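Local coordinates for protein pectate lyase (Pectobacterium carotovorum, PDB 4U49) that probably cleaves polygalacturonate and pectins, including highly methylated ones, at internal linkages by calcium-dependent elimination, at residues I272-N277 / R297-K302; Y304-P309 / E330-K335; V47-Y52 / S71-T76; T41-V46 / V90-G95. All blocks are in the same frame, centred on the assembly; numbering follows the deposited sequence.

Contact 1: residues I272-N277 / R297-K302; sequences ISATVN and RDLRIK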
loop_
_atom_site.group_PDB
_atom_site.type_symbol
_atom_site.label_atom_id
_atom_site.label_comp_id
_atom_site.label_asym_id
_atom_site.label_seq_id
_atom_site.Cartn_x
_atom_site.Cartn_y
_atom_site.Cartn_z
ATOM N N ILE A 272 -1.747 5.590 8.500
ATOM C CA ILE A 272 -1.793 5.071 9.862
ATOM C C ILE A 272 -0.491 4.328 10.161
ATOM O O ILE A 272 0.114 4.509 11.219
ATOM C CB ILE A 272 -3.007 4.149 10.074
ATOM C CG1 ILE A 272 -4.302 4.916 9.783
ATOM C CG2 ILE A 272 -3.011 3.594 11.493
ATOM C CD1 ILE A 272 -5.573 4.157 10.126
ATOM N N SER A 273 -0.052 3.511 9.210
ATOM C CA SER A 273 1.240 2.842 9.308
ATOM C C SER A 273 1.695 2.351 7.938
ATOM O O SER A 273 0.918 1.759 7.191
ATOM C CB SER A 273 1.178 1.673 10.293
ATOM O OG SER A 273 0.204 0.729 9.890
ATOM N N ALA A 274 2.957 2.613 7.617
ATOM C CA ALA A 274 3.533 2.189 6.347
ATOM C C ALA A 274 5.045 2.080 6.465
ATOM O O ALA A 274 5.655 2.722 7.320
ATOM C CB ALA A 274 3.158 3.157 5.234
ATOM N N THR A 275 5.641 1.267 5.599
ATOM C CA THR A 275 7.087 1.094 5.561
ATOM C C THR A 275 7.609 1.257 4.142
ATOM O O THR A 275 7.049 0.694 3.205
ATOM C CB THR A 275 7.507 -0.293 6.086
ATOM O OG1 THR A 275 7.247 -0.375 7.492
ATOM C CG2 THR A 275 8.988 -0.538 5.837
ATOM N N VAL A 276 8.673 2.036 3.983
ATOM C CA VAL A 276 9.371 2.100 2.705
ATOM C C VAL A 276 10.729 1.419 2.835
ATOM O O VAL A 276 11.678 2.007 3.359
ATOM C CB VAL A 276 9.564 3.550 2.218
ATOM C CG1 VAL A 276 10.327 3.569 0.897
ATOM C CG2 VAL A 276 8.219 4.249 2.067
ATOM N N ASN A 277 10.813 0.171 2.384
ATOM C CA ASN A 277 12.079 -0.552 2.388
ATOM C C ASN A 277 12.726 -0.473 1.018
ATOM O O ASN A 277 12.745 -1.442 0.258
ATOM C CB ASN A 277 11.892 -2.011 2.794
ATOM C CG ASN A 277 13.204 -2.681 3.158
ATOM O OD1 ASN A 277 14.070 -2.072 3.788
ATOM N ND2 ASN A 277 13.362 -3.935 2.756
ATOM N N ARG A 297 1.085 8.928 10.865
ATOM C CA ARG A 297 1.244 8.490 12.254
ATOM C C ARG A 297 2.467 7.613 12.502
ATOM O O ARG A 297 3.214 7.831 13.456
ATOM C CB ARG A 297 0.000 7.725 12.720
ATOM C CG ARG A 297 -1.319 8.449 12.539
ATOM C CD ARG A 297 -2.372 7.861 13.475
ATOM N NE ARG A 297 -3.698 7.797 12.865
ATOM C CZ ARG A 297 -4.529 8.831 12.768
ATOM N NH1 ARG A 297 -4.170 10.019 13.236
ATOM N NH2 ARG A 297 -5.717 8.681 12.197
ATOM N N ASP A 298 2.660 6.608 11.657
ATOM C CA ASP A 298 3.692 5.606 11.902
ATOM C C ASP A 298 4.375 5.222 10.594
ATOM O O ASP A 298 4.086 4.187 10.000
ATOM C CB ASP A 298 3.080 4.378 12.592
ATOM C CG ASP A 298 4.078 3.251 12.807
ATOM O OD1 ASP A 298 5.301 3.498 12.769
ATOM O OD2 ASP A 298 3.625 2.105 13.020
ATOM N N LEU A 299 5.294 6.070 10.154
ATOM C CA LEU A 299 5.992 5.849 8.896
ATOM C C LEU A 299 7.428 5.401 9.130
ATOM O O LEU A 299 8.187 6.070 9.829
ATOM C CB LEU A 299 5.961 7.124 8.053
ATOM C CG LEU A 299 6.593 7.072 6.665
ATOM C CD1 LEU A 299 5.921 6.019 5.799
ATOM C CD2 LEU A 299 6.520 8.444 6.003
ATOM N N ARG A 300 7.792 4.262 8.549
ATOM C CA ARG A 300 9.151 3.742 8.656
ATOM C C ARG A 300 9.830 3.783 7.292
ATOM O O ARG A 300 9.298 3.266 6.311
ATOM C CB ARG A 300 9.148 2.308 9.193
ATOM C CG ARG A 300 8.209 2.058 10.365
ATOM C CD ARG A 300 7.894 0.569 10.475
ATOM N NE ARG A 300 6.951 0.242 11.543
ATOM C CZ ARG A 300 5.633 0.394 11.455
ATOM N NH1 ARG A 300 5.092 0.895 10.353
ATOM N NH2 ARG A 300 4.856 0.059 12.477
ATOM N N ILE A 301 11.005 4.398 7.225
ATOM C CA ILE A 301 11.709 4.538 5.955
ATOM C C ILE A 301 13.160 4.080 6.080
ATOM O O ILE A 301 13.854 4.447 7.028
ATOM C CB ILE A 301 11.673 5.995 5.447
ATOM C CG1 ILE A 301 10.227 6.475 5.292
ATOM C CG2 ILE A 301 12.411 6.121 4.126
ATOM C CD1 ILE A 301 10.106 7.915 4.843
ATOM N N LYS A 302 13.609 3.275 5.122
ATOM C CA LYS A 302 14.980 2.772 5.121
ATOM C C LYS A 302 15.991 3.910 5.020
ATOM O O LYS A 302 15.949 4.706 4.083
ATOM C CB LYS A 302 15.192 1.786 3.971
ATOM C CG LYS A 302 16.618 1.263 3.866
ATOM C CD LYS A 302 16.779 0.324 2.684
ATOM C CE LYS A 302 18.202 -0.203 2.593
ATOM N NZ LYS A 302 18.421 -1.024 1.369
#
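Ala274, Thr275 and Val276 lie in parallel register beside Leu299, Arg300 and Ile301, with the two strand axes only 6° from parallel and 4.6 Å apart at closest approach. This is the stacking of successive coils in a right-handed parallel beta-helix, the fold of this lyase family. Four backbone bonds alternate across the seam, from Ala274 N to Asp298 O through to Lys302 N to Val276 O; the shortest joins Val276 N to Arg300 O at 2.7 Å. Ala274, Val276, Leu299 and Ile301 share the inner face, where Ile283 packs against Leu299 and Ile301. Leu299 holds CG anti to N (chi1 -177°) with chi2 at 59°, which carries CD1 back to 4.0 Å from Ala274 CB. On the other face Thr275 and Arg300 cross at a slant, OG1 of the threonine lying 3.2 Å from CD of the arginine while its hydrogen bond goes to Asn243 OD1. The Ser273 CB atom meets the rim of the Arg300 guanidinium in its plane. At the far end Asn277 gives ND2 to Tyr36 OH, and its OD1 rests 3.8 Å from Lys302 CD.

Contact 2: residues Y304-P309 / E330-K335; sequences YKEGKP and EFWDTK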
loop_
_atom_site.group_PDB
_atom_site.type_symbol
_atom_site.label_atom_id
_atom_site.label_comp_id
_atom_site.label_asym_id
_atom_site.label_seq_id
_atom_site.Cartn_x
_atom_site.Cartn_y
_atom_site.Cartn_z
ATOM N N TYR A 304 16.297 6.612 6.816
ATOM C CA TYR A 304 15.631 7.909 6.830
ATOM C C TYR A 304 16.472 9.009 7.465
ATOM O O TYR A 304 17.037 8.837 8.544
ATOM C CB TYR A 304 14.291 7.831 7.563
ATOM C CG TYR A 304 13.660 9.192 7.740
ATOM C CD1 TYR A 304 13.121 9.871 6.654
ATOM C CD2 TYR A 304 13.621 9.811 8.985
ATOM C CE1 TYR A 304 12.554 11.121 6.800
ATOM C CE2 TYR A 304 13.053 11.063 9.141
ATOM C CZ TYR A 304 12.520 11.712 8.044
ATOM O OH TYR A 304 11.955 12.958 8.189
ATOM N N LYS A 305 16.543 10.138 6.769
ATOM C CA LYS A 305 17.091 11.373 7.312
ATOM C C LYS A 305 16.155 12.503 6.906
ATOM O O LYS A 305 15.541 12.443 5.841
ATOM C CB LYS A 305 18.510 11.623 6.799
ATOM C CG LYS A 305 19.503 10.529 7.164
ATOM C CD LYS A 305 20.800 10.664 6.383
ATOM C CE LYS A 305 21.715 9.476 6.635
ATOM N NZ LYS A 305 21.019 8.188 6.359
ATOM N N GLU A 306 16.034 13.524 7.750
ATOM C CA GLU A 306 15.129 14.634 7.464
ATOM C C GLU A 306 15.458 15.287 6.124
ATOM O O GLU A 306 16.585 15.723 5.893
ATOM C CB GLU A 306 15.176 15.675 8.587
ATOM C CG GLU A 306 14.226 16.846 8.376
ATOM C CD GLU A 306 13.949 17.614 9.652
ATOM O OE1 GLU A 306 13.663 18.827 9.565
ATOM O OE2 GLU A 306 14.008 17.006 10.741
ATOM N N GLY A 307 14.466 15.330 5.240
ATOM C CA GLY A 307 14.651 15.866 3.906
ATOM C C GLY A 307 15.008 14.789 2.899
ATOM O O GLY A 307 15.010 15.030 1.693
ATOM N N LYS A 308 15.316 13.595 3.398
ATOM C CA LYS A 308 15.700 12.480 2.537
ATOM C C LYS A 308 15.006 11.187 2.959
ATOM O O LYS A 308 15.567 10.401 3.720
ATOM C CB LYS A 308 17.217 12.278 2.560
ATOM C CG LYS A 308 18.029 13.500 2.165
ATOM C CD LYS A 308 19.497 13.311 2.506
ATOM C CE LYS A 308 20.294 14.577 2.246
ATOM N NZ LYS A 308 21.703 14.452 2.714
ATOM N N PRO A 309 13.782 10.958 2.458
ATOM C CA PRO A 309 13.046 11.835 1.546
ATOM C C PRO A 309 12.224 12.881 2.289
ATOM O O PRO A 309 12.000 12.733 3.492
ATOM C CB PRO A 309 12.130 10.860 0.810
ATOM C CG PRO A 309 11.801 9.849 1.863
ATOM C CD PRO A 309 13.049 9.705 2.711
ATOM N N GLU A 330 9.026 21.348 2.643
ATOM C CA GLU A 330 8.601 20.336 3.604
ATOM C C GLU A 330 8.132 20.980 4.902
ATOM O O GLU A 330 8.759 21.915 5.402
ATOM C CB GLU A 330 9.737 19.353 3.889
ATOM C CG GLU A 330 9.352 18.217 4.818
ATOM C CD GLU A 330 10.487 17.238 5.039
ATOM O OE1 GLU A 330 11.661 17.657 4.944
ATOM O OE2 GLU A 330 10.207 16.050 5.300
ATOM N N PHE A 331 7.030 20.477 5.451
ATOM C CA PHE A 331 6.458 21.050 6.661
ATOM C C PHE A 331 6.025 19.993 7.666
ATOM O O PHE A 331 5.692 18.864 7.298
ATOM C CB PHE A 331 5.269 21.944 6.314
ATOM C CG PHE A 331 5.650 23.185 5.568
ATOM C CD1 PHE A 331 5.944 24.353 6.249
ATOM C CD2 PHE A 331 5.723 23.179 4.186
ATOM C CE1 PHE A 331 6.298 25.495 5.562
ATOM C CE2 PHE A 331 6.082 24.316 3.497
ATOM C CZ PHE A 331 6.367 25.477 4.186
ATOM N N TRP A 332 6.036 20.387 8.937
ATOM C CA TRP A 332 5.623 19.538 10.046
ATOM C C TRP A 332 4.629 20.280 10.931
ATOM O O TRP A 332 4.751 21.491 11.121
ATOM C CB TRP A 332 6.830 19.106 10.883
ATOM C CG TRP A 332 7.951 18.524 10.087
ATOM C CD1 TRP A 332 8.951 19.208 9.457
ATOM C CD2 TRP A 332 8.196 17.136 9.839
ATOM N NE1 TRP A 332 9.801 18.330 8.828
ATOM C CE2 TRP A 332 9.360 17.051 9.049
ATOM C CE3 TRP A 332 7.544 15.954 10.206
ATOM C CZ2 TRP A 332 9.886 15.834 8.620
ATOM C CZ3 TRP A 332 8.070 14.745 9.781
ATOM C CH2 TRP A 332 9.229 14.696 8.995
ATOM N N ASP A 333 3.653 19.551 11.465
ATOM C CA ASP A 333 2.695 20.096 12.429
ATOM C C ASP A 333 1.971 21.348 11.932
ATOM O O ASP A 333 1.808 22.317 12.676
ATOM C CB ASP A 333 3.402 20.400 13.752
ATOM C CG ASP A 333 4.037 19.168 14.363
ATOM O OD1 ASP A 333 3.331 18.148 14.511
ATOM O OD2 ASP A 333 5.246 19.211 14.673
ATOM N N THR A 334 1.547 21.328 10.673
ATOM C CA THR A 334 0.757 22.417 10.115
ATOM C C THR A 334 -0.660 21.936 9.833
ATOM O O THR A 334 -0.955 20.750 9.983
ATOM C CB THR A 334 1.369 22.965 8.817
ATOM O OG1 THR A 334 1.389 21.926 7.829
ATOM C CG2 THR A 334 2.788 23.459 9.061
ATOM N N LYS A 335 -1.530 22.851 9.415
ATOM C CA LYS A 335 -2.923 22.499 9.154
ATOM C C LYS A 335 -3.040 21.499 8.002
ATOM O O LYS A 335 -3.961 20.682 7.976
ATOM C CB LYS A 335 -3.759 23.751 8.866
ATOM C CG LYS A 335 -3.347 24.535 7.631
ATOM C CD LYS A 335 -4.217 25.770 7.446
ATOM C CE LYS A 335 -3.811 26.571 6.212
ATOM N NZ LYS A 335 -4.055 25.828 4.943
HETATM O O HOH W 1 11.946 14.353 5.665
HETATM O O HOH W 2 12.296 19.744 7.329
#
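Glu330 reaches toward the 304-309 loop in a fully extended form, its first torsion anti (chi1 -177°) and the chain straight beyond CG. Its OE1 comes 3.6 Å from Gly307 CA, inside the type II beta turn from Lys305 to Lys308. OE2 accepts from Val311 N and from a water that joins both loops: Gly307 N donates to that water at 2.7 Å, Tyr304 OH donates at 2.9 Å, and the water gives its other proton to Pro309 O, just past a cis peptide bond. Two residues on, Trp332 meets Tyr304 from the opposite direction, the phenol OH lying near the indole plane, 3.3 Å from the edge atom CH2. The indole N-H turns to a second water, with NE1 to water oxygen 3.2 Å. That water donates to Glu306 OE1 at 2.8 Å and, over a longer bond, to Glu330 OE1. Arg341 serves both segments, as a salt-bridge partner of Glu306 and a cation-pi partner of Trp332. With no direct hydrogen bond between the segments, their polar cohesion runs through water: the second one bridges two carboxylates whose OE1 atoms, of Glu306 and Glu330, are 5.2 Å apart, and Arg341 probably offsets the charge of Glu306.

Contact 3: residues V47-Y52 / S71-T76; sequences VRQDVY and SDRTFT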
loop_
_atom_site.group_PDB
_atom_site.type_symbol
_atom_site.label_atom_id
_atom_site.label_comp_id
_atom_site.label_asym_id
_atom_site.label_seq_id
_atom_site.Cartn_x
_atom_site.Cartn_y
_atom_site.Cartn_z
ATOM N N VAL A 47 -4.695 -8.997 19.862
ATOM C CA VAL A 47 -3.839 -8.250 20.776
ATOM C C VAL A 47 -2.357 -8.452 20.474
ATOM O O VAL A 47 -1.524 -7.639 20.870
ATOM C CB VAL A 47 -4.113 -8.634 22.248
ATOM C CG1 VAL A 47 -5.542 -8.288 22.627
ATOM C CG2 VAL A 47 -3.836 -10.113 22.484
ATOM N N ARG A 48 -2.031 -9.531 19.769
ATOM C CA ARG A 48 -0.646 -9.821 19.419
ATOM C C ARG A 48 -0.567 -10.709 18.179
ATOM O O ARG A 48 -1.497 -11.457 17.883
ATOM C CB ARG A 48 0.076 -10.494 20.590
ATOM C CG ARG A 48 1.591 -10.453 20.492
ATOM C CD ARG A 48 2.249 -11.195 21.646
ATOM N NE ARG A 48 2.378 -12.627 21.389
ATOM C CZ ARG A 48 1.818 -13.575 22.134
ATOM N NH1 ARG A 48 1.085 -13.243 23.190
ATOM N NH2 ARG A 48 1.997 -14.853 21.826
ATOM N N GLN A 49 0.545 -10.615 17.456
ATOM C CA GLN A 49 0.786 -11.472 16.301
ATOM C C GLN A 49 2.213 -12.020 16.327
ATOM O O GLN A 49 3.155 -11.298 16.657
ATOM C CB GLN A 49 0.531 -10.708 15.005
ATOM C CG GLN A 49 -0.872 -10.150 14.890
ATOM C CD GLN A 49 -1.076 -9.353 13.622
ATOM O OE1 GLN A 49 -1.679 -9.835 12.665
ATOM N NE2 GLN A 49 -0.575 -8.123 13.609
ATOM N N ASP A 50 2.371 -13.295 15.983
ATOM C CA ASP A 50 3.686 -13.938 16.008
ATOM C C ASP A 50 4.087 -14.433 14.623
ATOM O O ASP A 50 3.267 -14.995 13.900
ATOM C CB ASP A 50 3.700 -15.113 16.990
ATOM C CG ASP A 50 3.630 -14.673 18.440
ATOM O OD1 ASP A 50 3.847 -13.479 18.723
ATOM O OD2 ASP A 50 3.375 -15.536 19.305
ATOM N N VAL A 51 5.351 -14.234 14.266
ATOM C CA VAL A 51 5.866 -14.666 12.970
ATOM C C VAL A 51 6.784 -15.880 13.109
ATOM O O VAL A 51 7.734 -15.863 13.893
ATOM C CB VAL A 51 6.640 -13.537 12.267
ATOM C CG1 VAL A 51 7.193 -14.018 10.933
ATOM C CG2 VAL A 51 5.746 -12.317 12.080
ATOM N N TYR A 52 6.500 -16.926 12.334
ATOM C CA TYR A 52 7.292 -18.153 12.368
ATOM C C TYR A 52 7.943 -18.448 11.024
ATOM O O TYR A 52 7.379 -18.163 9.969
ATOM C CB TYR A 52 6.426 -19.341 12.793
ATOM C CG TYR A 52 6.028 -19.313 14.249
ATOM C CD1 TYR A 52 6.722 -20.059 15.192
ATOM C CD2 TYR A 52 4.961 -18.536 14.681
ATOM C CE1 TYR A 52 6.366 -20.034 16.527
ATOM C CE2 TYR A 52 4.596 -18.506 16.015
ATOM C CZ TYR A 52 5.302 -19.257 16.931
ATOM O OH TYR A 52 4.943 -19.229 18.260
ATOM N N SER A 71 -1.833 -4.554 14.945
ATOM C CA SER A 71 -2.364 -3.894 13.753
ATOM C C SER A 71 -1.557 -4.110 12.465
ATOM O O SER A 71 -2.094 -3.941 11.368
ATOM C CB SER A 71 -2.497 -2.394 14.019
ATOM O OG SER A 71 -1.248 -1.830 14.364
ATOM N N ASP A 72 -0.281 -4.463 12.589
ATOM C CA ASP A 72 0.548 -4.732 11.413
ATOM C C ASP A 72 -0.018 -5.894 10.602
ATOM O O ASP A 72 -0.491 -6.879 11.167
ATOM C CB ASP A 72 1.994 -5.046 11.818
ATOM C CG ASP A 72 2.786 -3.803 12.205
ATOM O OD1 ASP A 72 2.195 -2.702 12.291
ATOM O OD2 ASP A 72 4.008 -3.937 12.438
ATOM N N ARG A 73 0.025 -5.777 9.278
ATOM C CA ARG A 73 -0.395 -6.875 8.412
ATOM C C ARG A 73 0.715 -7.234 7.430
ATOM O O ARG A 73 0.479 -7.917 6.432
ATOM C CB ARG A 73 -1.681 -6.514 7.660
ATOM C CG ARG A 73 -2.907 -6.339 8.564
ATOM C CD ARG A 73 -3.276 -7.634 9.276
ATOM N NE ARG A 73 -4.517 -7.510 10.041
ATOM C CZ ARG A 73 -4.574 -7.206 11.335
ATOM N NH1 ARG A 73 -3.460 -6.992 12.022
ATOM N NH2 ARG A 73 -5.749 -7.120 11.946
ATOM N N THR A 74 1.925 -6.755 7.717
ATOM C CA THR A 74 3.114 -7.134 6.963
ATOM C C THR A 74 4.305 -7.358 7.885
ATOM O O THR A 74 4.297 -6.933 9.038
ATOM C CB THR A 74 3.529 -6.064 5.934
ATOM O OG1 THR A 74 4.056 -4.925 6.624
ATOM C CG2 THR A 74 2.358 -5.645 5.066
ATOM N N PHE A 75 5.331 -8.019 7.360
ATOM C CA PHE A 75 6.600 -8.163 8.060
ATOM C C PHE A 75 7.728 -8.314 7.051
ATOM O O PHE A 75 7.574 -8.995 6.038
ATOM C CB PHE A 75 6.580 -9.365 9.009
ATOM C CG PHE A 75 7.897 -9.619 9.689
ATOM C CD1 PHE A 75 8.281 -8.858 10.781
ATOM C CD2 PHE A 75 8.753 -10.612 9.234
ATOM C CE1 PHE A 75 9.493 -9.083 11.408
ATOM C CE2 PHE A 75 9.967 -10.839 9.857
ATOM C CZ PHE A 75 10.337 -10.073 10.945
ATOM N N THR A 76 8.862 -7.682 7.334
ATOM C CA THR A 76 10.028 -7.783 6.465
ATOM C C THR A 76 11.108 -8.648 7.105
ATOM O O THR A 76 11.638 -8.308 8.160
ATOM C CB THR A 76 10.625 -6.399 6.142
ATOM O OG1 THR A 76 9.652 -5.597 5.462
ATOM C CG2 THR A 76 11.857 -6.546 5.260
#
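Gln49 spans the gap to Asp72 with its amide. The side chain leaves the strand with CG anti to the carbonyl carbon (chi1 -58°) and runs on extended, so that NE2 arrives 2.7 Å from Asp72 O, in the carbonyl plane and on a lone pair. Both ends of the buried amide are engaged further, since NE2 also donates to Asn69 O and OE1 accepts from Trp39 NE1. Arg73 comes to the same carbonyl by another path: its chain bends at chi2 (-64°), bringing NH1 back to 3.1 Å from Asp72 O, well above the carbonyl plane. NH1 donates to Ser70 O as well. Amide and guanidinium planes stand 72° apart. The two segments face each other across a beta-sandwich whose strand order, three against four, is that of a fibronectin type III domain; strand 46-54 belongs to the four-stranded sheet and strand 74-77 edges the other. Within the sandwich Val51 lies against one face of the Phe75 ring, CG2 over that face and offset toward the rim, CG1 4.1 Å from CD2. On the reverse side of strand 46-54, Arg48, which with Val47 faces Val93 in a classic beta bulge, grips Asp50 side-on: NE meets OD1 at 3.2 Å and NH2 meets OD2 at 3.0 Å, while Lys64 forms a second salt bridge to that OD2.

Contact 4: residues T41-V46 / V90-G95; sequences TDAGNV and VDTVSG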
loop_
_atom_site.group_PDB
_atom_site.type_symbol
_atom_site.label_atom_id
_atom_site.label_comp_id
_atom_site.label_asym_id
_atom_site.label_seq_id
_atom_site.Cartn_x
_atom_site.Cartn_y
_atom_site.Cartn_z
ATOM N N THR A 41 -6.503 -10.997 7.999
ATOM C CA THR A 41 -7.162 -11.841 8.979
ATOM C C THR A 41 -8.545 -11.276 9.292
ATOM O O THR A 41 -8.768 -10.068 9.204
ATOM C CB THR A 41 -6.328 -11.963 10.277
ATOM O OG1 THR A 41 -6.911 -12.952 11.137
ATOM C CG2 THR A 41 -6.255 -10.630 11.004
ATOM N N ASP A 42 -9.480 -12.156 9.627
ATOM C CA ASP A 42 -10.805 -11.712 10.037
ATOM C C ASP A 42 -11.044 -12.065 11.496
ATOM O O ASP A 42 -12.145 -11.884 12.015
ATOM C CB ASP A 42 -11.889 -12.324 9.147
ATOM C CG ASP A 42 -11.667 -13.798 8.883
ATOM O OD1 ASP A 42 -11.154 -14.498 9.780
ATOM O OD2 ASP A 42 -12.002 -14.257 7.771
ATOM N N ALA A 43 -10.005 -12.578 12.148
ATOM C CA ALA A 43 -10.048 -12.809 13.584
ATOM C C ALA A 43 -10.257 -11.475 14.282
ATOM O O ALA A 43 -9.515 -10.520 14.049
ATOM C CB ALA A 43 -8.771 -13.479 14.066
ATOM N N GLY A 44 -11.283 -11.398 15.117
ATOM C CA GLY A 44 -11.595 -10.156 15.790
ATOM C C GLY A 44 -10.819 -10.015 17.081
ATOM O O GLY A 44 -10.368 -11.012 17.649
ATOM N N ASN A 45 -10.642 -8.771 17.521
ATOM C CA ASN A 45 -10.149 -8.489 18.863
ATOM C C ASN A 45 -8.721 -8.990 19.094
ATOM O O ASN A 45 -8.424 -9.582 20.127
ATOM C CB ASN A 45 -11.109 -9.111 19.885
ATOM C CG ASN A 45 -10.981 -8.510 21.267
ATOM O OD1 ASN A 45 -10.569 -7.360 21.426
ATOM N ND2 ASN A 45 -11.345 -9.289 22.281
ATOM N N VAL A 46 -7.834 -8.754 18.131
ATOM C CA VAL A 46 -6.477 -9.280 18.234
ATOM C C VAL A 46 -5.606 -8.381 19.117
ATOM O O VAL A 46 -5.769 -7.157 19.144
ATOM C CB VAL A 46 -5.826 -9.459 16.835
ATOM C CG1 VAL A 46 -6.860 -9.929 15.820
ATOM C CG2 VAL A 46 -5.191 -8.185 16.362
ATOM N N VAL A 90 2.060 -16.928 10.226
ATOM C CA VAL A 90 1.768 -15.909 11.231
ATOM C C VAL A 90 0.657 -16.410 12.159
ATOM O O VAL A 90 -0.332 -16.999 11.713
ATOM C CB VAL A 90 1.369 -14.545 10.606
ATOM C CG1 VAL A 90 2.519 -13.975 9.789
ATOM C CG2 VAL A 90 0.120 -14.671 9.750
ATOM N N ASP A 91 0.850 -16.205 13.456
ATOM C CA ASP A 91 -0.153 -16.553 14.454
ATOM C C ASP A 91 -0.749 -15.272 15.008
ATOM O O ASP A 91 -0.016 -14.347 15.344
ATOM C CB ASP A 91 0.453 -17.385 15.592
ATOM C CG ASP A 91 0.710 -18.831 15.199
ATOM O OD1 ASP A 91 0.642 -19.152 13.994
ATOM O OD2 ASP A 91 0.992 -19.647 16.103
ATOM N N THR A 92 -2.072 -15.203 15.093
ATOM C CA THR A 92 -2.704 -14.064 15.744
ATOM C C THR A 92 -3.257 -14.485 17.096
ATOM O O THR A 92 -3.836 -15.562 17.235
ATOM C CB THR A 92 -3.834 -13.459 14.898
ATOM O OG1 THR A 92 -4.902 -14.405 14.779
ATOM C CG2 THR A 92 -3.324 -13.086 13.517
ATOM N N VAL A 93 -3.060 -13.634 18.095
ATOM C CA VAL A 93 -3.578 -13.895 19.430
ATOM C C VAL A 93 -4.690 -12.900 19.739
ATOM O O VAL A 93 -4.496 -11.688 19.637
ATOM C CB VAL A 93 -2.470 -13.807 20.493
ATOM C CG1 VAL A 93 -3.011 -14.184 21.863
ATOM C CG2 VAL A 93 -1.305 -14.708 20.114
ATOM N N SER A 94 -5.861 -13.418 20.097
ATOM C CA SER A 94 -7.021 -12.577 20.361
ATOM C C SER A 94 -7.244 -12.401 21.857
ATOM O O SER A 94 -6.592 -13.053 22.671
ATOM C CB SER A 94 -8.272 -13.170 19.709
ATOM O OG SER A 94 -8.182 -13.125 18.295
ATOM N N GLY A 95 -8.175 -11.521 22.211
ATOM C CA GLY A 95 -8.459 -11.222 23.604
ATOM C C GLY A 95 -9.030 -12.386 24.388
ATOM O O GLY A 95 -8.894 -12.447 25.609
#
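Val46 and Ser94 form a non-hydrogen-bonded antiparallel pair, their CA atoms just 4.0 Å apart. The pair closes one end of the four-stranded sheet of a fibronectin type III-like sandwich, where the loop entering strand 46-54 meets the end of strand 87-94. Packing is tight here because backbone meets backbone. Asn45 O accepts from Gly95 N at 2.9 Å, with the donor nearly on the line of the C=O bond but a bent N-H angle of 139°. Beside it a CA-H...O contact links Val46 CA to Val93 O at 3.4 Å. Ser94 turns its hydroxyl toward the loop: a chi1 of -67°, with OG beside the backbone N, brings OG 3.1 Å from Gly44 O, although the bond is not settled. The side chains of Val46 and Ser94 diverge, and Val46 also packs on Ser70.

Toward the start of the loop the fit is looser, although Ala43 and Thr92 are buried. Ala43 CB stays 4.0 Å from Thr92 OG1, and Thr41 OG1 is 4.3 Å from Thr92 CG2, so the two segments meet there through side chains alone. Thr41 OG1 has polar partners elsewhere: it accepts from Ala43 N at 3.3 Å in an ST turn and bonds to Thr24 OG1. Leu100, in the adjacent strand, packs against both Ala43 and Thr92. The solvent side is formed by Gly44, Asn45 and Gly95, all exposed. Asn45 takes a left-handed backbone conformation (phi 64°), and its ND2 lies 3.7 Å from Gly95 CA.

In the fold
Contacts 3 and 4 belong to the N-terminal sandwich and both reach its four-stranded sheet, where strand 46-54 of contact 3 pairs with strand 87-94 of contact 4 through Asp50 N to Asp91 O and Arg48 O to Val93 N. Contact 3 crosses between the two sheets by side chains, whereas contact 4 joins neighbours at one sheet's end by backbone. Contact 1, nearest the chain's centre, is regular beta-helix pairing, half of its touching residues buried; contact 2 is a water-mediated surface meeting of loops. The last two touch where Ile301 packs on Pro309. Between domains, contacts 1 and 3 abut through a weak, long ion pair, Arg300 with Asp72, and through Asn277 packing on Thr76.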